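Local atomic coordinates of extracellular ligand-binding receptor (PDB entry 5ERE), a protein that probably senses small extracellular solutes, holding 2-oxo-4-methylpentanoic acid in a leucine-binding-protein-like domain that is joined to a tandem PAS-type sensor module. Residues Y308-V313 with A321-P326; A333-A338 with S467-N472. All blocks are in the same frame, centred on the assembly; numbering follows the deposited sequence.

Contact 1 of 2, residues Y308-V313 with A321-P326; sequences YIFKKV and AEFQFP. With EDO (1,2-ethanediol), chain H.
The side-chain amide of Q324 lies against the backbone of F310 and bonds to both of its polar atoms. F310 N donates to Q324 OE1 at 2.8 Å, with an N-H...O angle of 163°, while Q324 NE2 returns a bond to F310 O at 2.9 Å that is more bent, 143°. A third bond, nearly straight, from A321 N to F310 O (2.8 Å), continues the hairpin pairing of strands 304-314 and 317-320 by one residue. F310 O thus accepts two donors, both from the same face of its carbonyl plane, with A321 N the further out of that plane. NE2 has a second acceptor in its own turn, A321 O at 2.6 Å. OE1 accepts one N-H while NE2 donates to two carbonyls, which settles which end of the amide is which.

The Q324 side chain reaches the strand with CG between its backbone N and carbonyl carbon (chi1 66°) and is extended beyond. Apolar contacts close round the bonds: F310 CB meets A321 CB at 3.8 Å, and the rings of F310 and F323 lie obliquely to each other. Further out, V228 touches both side chains, L119 and F473 pack on F310, and Y122 meets F323. A 1,2-ethanediol, probably a crystallisation additive, sits by K312 and receives a weak bond from F323 N.

A321 to Q324 form a type I beta turn. This is a strand-to-helix junction, at which the last beta hairpin of the periplasmic-binding-protein domain passes into the long helix 324-357.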
loop_
_atom_site.group_PDB
_atom_site.type_symbol
_atom_site.label_atom_id
_atom_site.label_comp_id
_atom_site.label_asym_id
_atom_site.label_seq_id
_atom_site.Cartn_x
_atom_site.Cartn_y
_atom_site.Cartn_z
ATOM N N TYR A 308 -6.606 -2.205 0.070
ATOM C CA TYR A 308 -6.559 -3.446 -0.692
ATOM C C TYR A 308 -5.949 -4.549 0.175
ATOM O O TYR A 308 -5.180 -4.287 1.138
ATOM C CB TYR A 308 -5.696 -3.317 -1.990
ATOM C CG TYR A 308 -6.373 -2.731 -3.205
ATOM C CD1 TYR A 308 -7.146 -1.581 -3.121
ATOM C CD2 TYR A 308 -6.225 -3.309 -4.440
ATOM C CE1 TYR A 308 -7.755 -1.044 -4.238
ATOM C CE2 TYR A 308 -6.826 -2.791 -5.552
ATOM C CZ TYR A 308 -7.611 -1.641 -5.431
ATOM O OH TYR A 308 -8.230 -1.103 -6.512
ATOM N N ILE A 309 -6.271 -5.785 -0.198
ATOM C CA ILE A 309 -5.690 -6.957 0.429
ATOM C C ILE A 309 -5.243 -7.936 -0.649
ATOM O O ILE A 309 -5.599 -7.811 -1.831
ATOM C CB ILE A 309 -6.645 -7.707 1.343
ATOM C CG1 ILE A 309 -7.977 -7.964 0.618
ATOM C CG2 ILE A 309 -6.839 -6.927 2.597
ATOM C CD1 ILE A 309 -8.843 -9.057 1.232
ATOM N N PHE A 310 -4.492 -8.917 -0.200
ATOM C CA PHE A 310 -4.256 -10.106 -1.010
ATOM C C PHE A 310 -5.368 -11.123 -0.895
ATOM O O PHE A 310 -5.871 -11.412 0.201
ATOM C CB PHE A 310 -2.934 -10.724 -0.624
ATOM C CG PHE A 310 -1.770 -9.968 -1.150
ATOM C CD1 PHE A 310 -1.400 -10.099 -2.469
ATOM C CD2 PHE A 310 -1.054 -9.110 -0.332
ATOM C CE1 PHE A 310 -0.312 -9.387 -2.975
ATOM C CE2 PHE A 310 0.033 -8.402 -0.827
ATOM C CZ PHE A 310 0.393 -8.539 -2.154
ATOM N N LYS A 311 -5.780 -11.607 -2.059
ATOM C CA LYS A 311 -6.743 -12.669 -2.170
ATOM C C LYS A 311 -6.172 -13.805 -2.995
ATOM O O LYS A 311 -5.142 -13.654 -3.663
ATOM C CB LYS A 311 -8.035 -12.148 -2.786
ATOM C CG LYS A 311 -8.731 -11.205 -1.860
ATOM C CD LYS A 311 -10.095 -10.792 -2.351
ATOM C CE LYS A 311 -11.213 -11.763 -1.940
ATOM N NZ LYS A 311 -12.500 -11.276 -2.496
ATOM N N LYS A 312 -6.812 -14.958 -2.923
ATOM C CA LYS A 312 -6.390 -16.053 -3.773
ATOM C C LYS A 312 -7.565 -16.894 -4.221
ATOM O O LYS A 312 -8.600 -16.949 -3.581
ATOM C CB LYS A 312 -5.361 -16.913 -3.059
ATOM C CG LYS A 312 -5.926 -17.835 -2.018
ATOM C CD LYS A 312 -4.808 -18.500 -1.235
ATOM C CE LYS A 312 -3.867 -19.382 -2.067
ATOM N NZ LYS A 312 -2.474 -19.306 -1.518
ATOM N N VAL A 313 -7.395 -17.517 -5.371
ATOM C CA VAL A 313 -8.373 -18.451 -5.894
ATOM C C VAL A 313 -8.198 -19.801 -5.178
ATOM O O VAL A 313 -7.081 -20.325 -5.118
ATOM C CB VAL A 313 -8.193 -18.603 -7.417
ATOM C CG1 VAL A 313 -9.226 -19.546 -8.028
ATOM C CG2 VAL A 313 -8.257 -17.239 -8.067
ATOM N N ALA A 321 -6.162 -13.931 1.430
ATOM C CA ALA A 321 -4.933 -14.712 1.529
ATOM C C ALA A 321 -4.429 -14.648 2.958
ATOM O O ALA A 321 -3.997 -13.600 3.423
ATOM C CB ALA A 321 -3.874 -14.205 0.565
ATOM N N GLU A 322 -4.440 -15.788 3.640
ATOM C CA GLU A 322 -3.996 -15.854 5.033
ATOM C C GLU A 322 -2.519 -15.443 5.167
ATOM O O GLU A 322 -2.114 -14.889 6.192
ATOM C CB GLU A 322 -4.216 -17.272 5.592
ATOM N N PHE A 323 -1.724 -15.685 4.119
ATOM C CA PHE A 323 -0.280 -15.491 4.209
ATOM C C PHE A 323 0.150 -14.038 4.417
ATOM O O PHE A 323 1.204 -13.777 4.975
ATOM C CB PHE A 323 0.405 -16.057 2.955
ATOM C CG PHE A 323 0.208 -15.253 1.706
ATOM C CD1 PHE A 323 0.917 -14.083 1.488
ATOM C CD2 PHE A 323 -0.628 -15.713 0.707
ATOM C CE1 PHE A 323 0.749 -13.360 0.321
ATOM C CE2 PHE A 323 -0.792 -14.998 -0.460
ATOM C CZ PHE A 323 -0.101 -13.814 -0.651
ATOM N N GLN A 324 -0.682 -13.096 4.008
ATOM C CA GLN A 324 -0.233 -11.704 3.971
ATOM C C GLN A 324 0.038 -11.095 5.335
ATOM O O GLN A 324 0.823 -10.160 5.438
ATOM C CB GLN A 324 -1.237 -10.858 3.259
ATOM C CG GLN A 324 -2.563 -10.733 3.980
ATOM C CD GLN A 324 -3.603 -10.312 3.021
ATOM O OE1 GLN A 324 -3.515 -9.228 2.443
ATOM N NE2 GLN A 324 -4.570 -11.189 2.770
ATOM N N PHE A 325 -0.611 -11.598 6.384
ATOM C CA PHE A 325 -0.523 -10.933 7.687
ATOM C C PHE A 325 0.794 -11.286 8.354
ATOM O O PHE A 325 1.537 -10.391 8.758
ATOM C CB PHE A 325 -1.763 -11.275 8.541
ATOM C CG PHE A 325 -3.039 -10.904 7.848
ATOM C CD1 PHE A 325 -3.353 -9.570 7.649
ATOM C CD2 PHE A 325 -3.883 -11.868 7.324
ATOM C CE1 PHE A 325 -4.493 -9.206 6.937
ATOM C CE2 PHE A 325 -5.036 -11.501 6.632
ATOM C CZ PHE A 325 -5.329 -10.176 6.427
ATOM N N PRO A 326 1.131 -12.587 8.410
ATOM C CA PRO A 326 2.479 -12.882 8.895
ATOM C C PRO A 326 3.547 -12.364 7.958
ATOM O O PRO A 326 4.612 -11.961 8.405
ATOM C CB PRO A 326 2.508 -14.429 8.985
ATOM C CG PRO A 326 1.279 -14.907 8.223
ATOM C CD PRO A 326 0.270 -13.783 8.398
HETATM C C1 EDO H . -3.891 -18.457 1.717
HETATM O O1 EDO H . -2.746 -18.146 2.510
HETATM C C2 EDO H . -5.056 -19.000 2.537
HETATM O O2 EDO H . -6.140 -19.299 1.648
#

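Contact 2 of 2, residues A333-A338 with S467-N472; sequences AQELNA and SRKVHN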
loop_
_atom_site.group_PDB
_atom_site.type_symbol
_atom_site.label_atom_id
_atom_site.label_comp_id
_atom_site.label_asym_id
_atom_site.label_seq_id
_atom_site.Cartn_x
_atom_site.Cartn_y
_atom_site.Cartn_z
ATOM N N ALA A 333 9.588 -6.622 10.539
ATOM C CA ALA A 333 10.625 -7.074 11.478
ATOM C C ALA A 333 11.984 -7.075 10.801
ATOM O O ALA A 333 12.993 -6.685 11.395
ATOM C CB ALA A 333 10.326 -8.477 11.996
ATOM N N GLN A 334 12.010 -7.553 9.562
ATOM C CA GLN A 334 13.274 -7.678 8.841
ATOM C C GLN A 334 13.858 -6.327 8.471
ATOM O O GLN A 334 15.076 -6.134 8.546
ATOM C CB GLN A 334 13.086 -8.509 7.574
ATOM C CG GLN A 334 12.884 -9.965 7.880
ATOM C CD GLN A 334 12.552 -10.779 6.654
ATOM O OE1 GLN A 334 12.410 -10.252 5.547
ATOM N NE2 GLN A 334 12.418 -12.070 6.847
ATOM N N GLU A 335 13.022 -5.384 8.042
ATOM C CA GLU A 335 13.579 -4.093 7.703
ATOM C C GLU A 335 14.153 -3.458 8.958
ATOM O O GLU A 335 15.252 -2.905 8.921
ATOM C CB GLU A 335 12.547 -3.179 7.062
ATOM C CG GLU A 335 13.126 -1.816 6.732
ATOM C CD GLU A 335 12.265 -1.015 5.779
ATOM O OE1 GLU A 335 11.135 -1.457 5.515
ATOM O OE2 GLU A 335 12.715 0.058 5.300
ATOM N N LEU A 336 13.420 -3.562 10.070
ATOM C CA LEU A 336 13.884 -3.008 11.341
ATOM C C LEU A 336 15.182 -3.672 11.824
ATOM O O LEU A 336 16.085 -2.982 12.278
ATOM C CB LEU A 336 12.797 -3.133 12.423
ATOM C CG LEU A 336 11.603 -2.179 12.238
ATOM C CD1 LEU A 336 10.380 -2.577 13.078
ATOM C CD2 LEU A 336 11.986 -0.679 12.484
ATOM N N ASN A 337 15.283 -5.003 11.758
ATOM C CA ASN A 337 16.523 -5.665 12.178
ATOM C C ASN A 337 17.711 -5.254 11.339
ATOM O O ASN A 337 18.796 -5.078 11.866
ATOM C CB ASN A 337 16.377 -7.191 12.148
ATOM C CG ASN A 337 15.488 -7.705 13.301
ATOM O OD1 ASN A 337 15.468 -7.127 14.400
ATOM N ND2 ASN A 337 14.733 -8.760 13.038
ATOM N N ALA A 338 17.506 -5.089 10.039
ATOM C CA ALA A 338 18.594 -4.689 9.162
ATOM C C ALA A 338 18.994 -3.216 9.387
ATOM O O ALA A 338 20.167 -2.832 9.290
ATOM C CB ALA A 338 18.203 -4.912 7.733
ATOM N N SER A 467 4.919 2.869 8.850
ATOM C CA SER A 467 3.833 3.386 8.043
ATOM C C SER A 467 4.016 3.105 6.537
ATOM O O SER A 467 3.046 2.925 5.802
ATOM C CB SER A 467 3.673 4.909 8.285
ATOM O OG SER A 467 4.835 5.587 7.840
ATOM N N ARG A 468 5.246 3.073 6.055
ATOM C CA ARG A 468 5.460 2.679 4.667
ATOM C C ARG A 468 5.082 1.227 4.434
ATOM O O ARG A 468 4.538 0.880 3.389
ATOM C CB ARG A 468 6.917 2.906 4.247
ATOM C CG ARG A 468 7.424 4.324 4.542
ATOM C CD ARG A 468 8.833 4.614 3.907
ATOM N NE ARG A 468 9.858 3.665 4.357
ATOM C CZ ARG A 468 10.907 3.941 5.147
ATOM N NH1 ARG A 468 11.142 5.169 5.615
ATOM N NH2 ARG A 468 11.749 2.955 5.469
ATOM N N LYS A 469 5.389 0.367 5.391
ATOM C CA LYS A 469 5.149 -1.060 5.207
ATOM C C LYS A 469 3.630 -1.354 5.182
ATOM O O LYS A 469 3.162 -2.169 4.387
ATOM C CB LYS A 469 5.852 -1.858 6.320
ATOM C CG LYS A 469 7.333 -2.100 6.104
ATOM C CD LYS A 469 7.575 -3.396 5.283
ATOM C CE LYS A 469 8.348 -3.144 4.022
ATOM N NZ LYS A 469 9.794 -3.092 4.294
ATOM N N VAL A 470 2.861 -0.671 6.035
ATOM C CA VAL A 470 1.429 -0.949 6.190
ATOM C C VAL A 470 0.516 -0.117 5.299
ATOM O O VAL A 470 -0.700 -0.316 5.306
ATOM C CB VAL A 470 0.946 -0.737 7.668
ATOM C CG1 VAL A 470 1.731 -1.607 8.608
ATOM C CG2 VAL A 470 1.024 0.689 8.110
ATOM N N HIS A 471 1.104 0.802 4.539
ATOM C CA HIS A 471 0.368 1.726 3.686
ATOM C C HIS A 471 -0.642 0.992 2.759
ATOM O O HIS A 471 -0.269 0.163 1.908
ATOM C CB HIS A 471 1.384 2.568 2.876
ATOM C CG HIS A 471 0.773 3.711 2.132
ATOM N ND1 HIS A 471 -0.188 4.539 2.695
ATOM C CD2 HIS A 471 0.960 4.160 0.875
ATOM C CE1 HIS A 471 -0.564 5.433 1.803
ATOM N NE2 HIS A 471 0.123 5.232 0.692
ATOM N N ASN A 472 -1.920 1.273 3.004
ATOM C CA ASN A 472 -3.083 0.881 2.185
ATOM C C ASN A 472 -3.521 -0.570 2.404
ATOM O O ASN A 472 -4.445 -1.027 1.764
ATOM C CB ASN A 472 -2.823 1.163 0.680
ATOM C CG ASN A 472 -2.953 2.642 0.335
ATOM O OD1 ASN A 472 -3.826 3.320 0.855
ATOM N ND2 ASN A 472 -2.094 3.141 -0.556
HETATM O O HOH W 1 9.724 1.039 5.421
#
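A turn of helix 324-357 faces the end part of helix 461-470 at long range here, the nearest CA atoms, those of E335 and K469, being 9.3 Å apart, so the gap is spanned by side chains. E335 stands between two basic residues and gives one carboxylate oxygen to each. Its OE2 forms a salt bridge with R468 NH2 at 3.1 Å, a weak hydrogen bond by its 134° N-H...O angle; the oxygen lies at the edge of the guanidinium, in its plane, although carboxylate and guanidinium planes are turned 43° apart. OE1 faces K469 NZ in a second salt bridge, modelled at 2.4 Å, a separation too short to be taken literally.

The three residues make a salt-bridge network linking the long helix 324-357, which runs from the periplasmic-binding-protein domain along the sensor module, to helix 461-470. Beneath the charged layer the same helices pack through apolar groups: L336 touches F462 and I465, and the 541-550 and 553-561 strands supply I548 and L557 to the same side chain.

Torsions help to explain how the charges meet. E335 projects with CG anti to the backbone N (chi1 179°) and stays extended, carrying its carboxylate toward helix 461-470. K469 instead folds at chi2, chi3 and chi4, and its CE comes within 3.6 Å of E335 OE1. The side chain of R468 runs roughly perpendicular to that of E335.

One water bridges E335 and R468, donating to E335 OE1 at 2.9 Å and accepting a weak bond from R468 NH2 at 2.8 Å. The stronger partner of R468 is Y377, whose OH is hydrogen-bonded to NH2 and probably helps to position the guanidinium.

How the contacts relate
The two contacts follow one another in the sequence, with both segments of contact 1 preceding those of contact 2, and their centres are about 17 Å apart. Helix 324-357 serves both: its first turn belongs to 321-326, and the segment 333-338 follows about two turns later. The partners differ, strand 304-314 of the mixed sheet in contact 1 and helix 461-470 in contact 2. They nevertheless touch directly, Y308 N lying 3.0 Å from N472 O, a probable hydrogen bond that joins the strand to the residues following helix 461-470. The ligand-binding domain and the sensor module are therefore connected both by the continuous helix and by this second crossing.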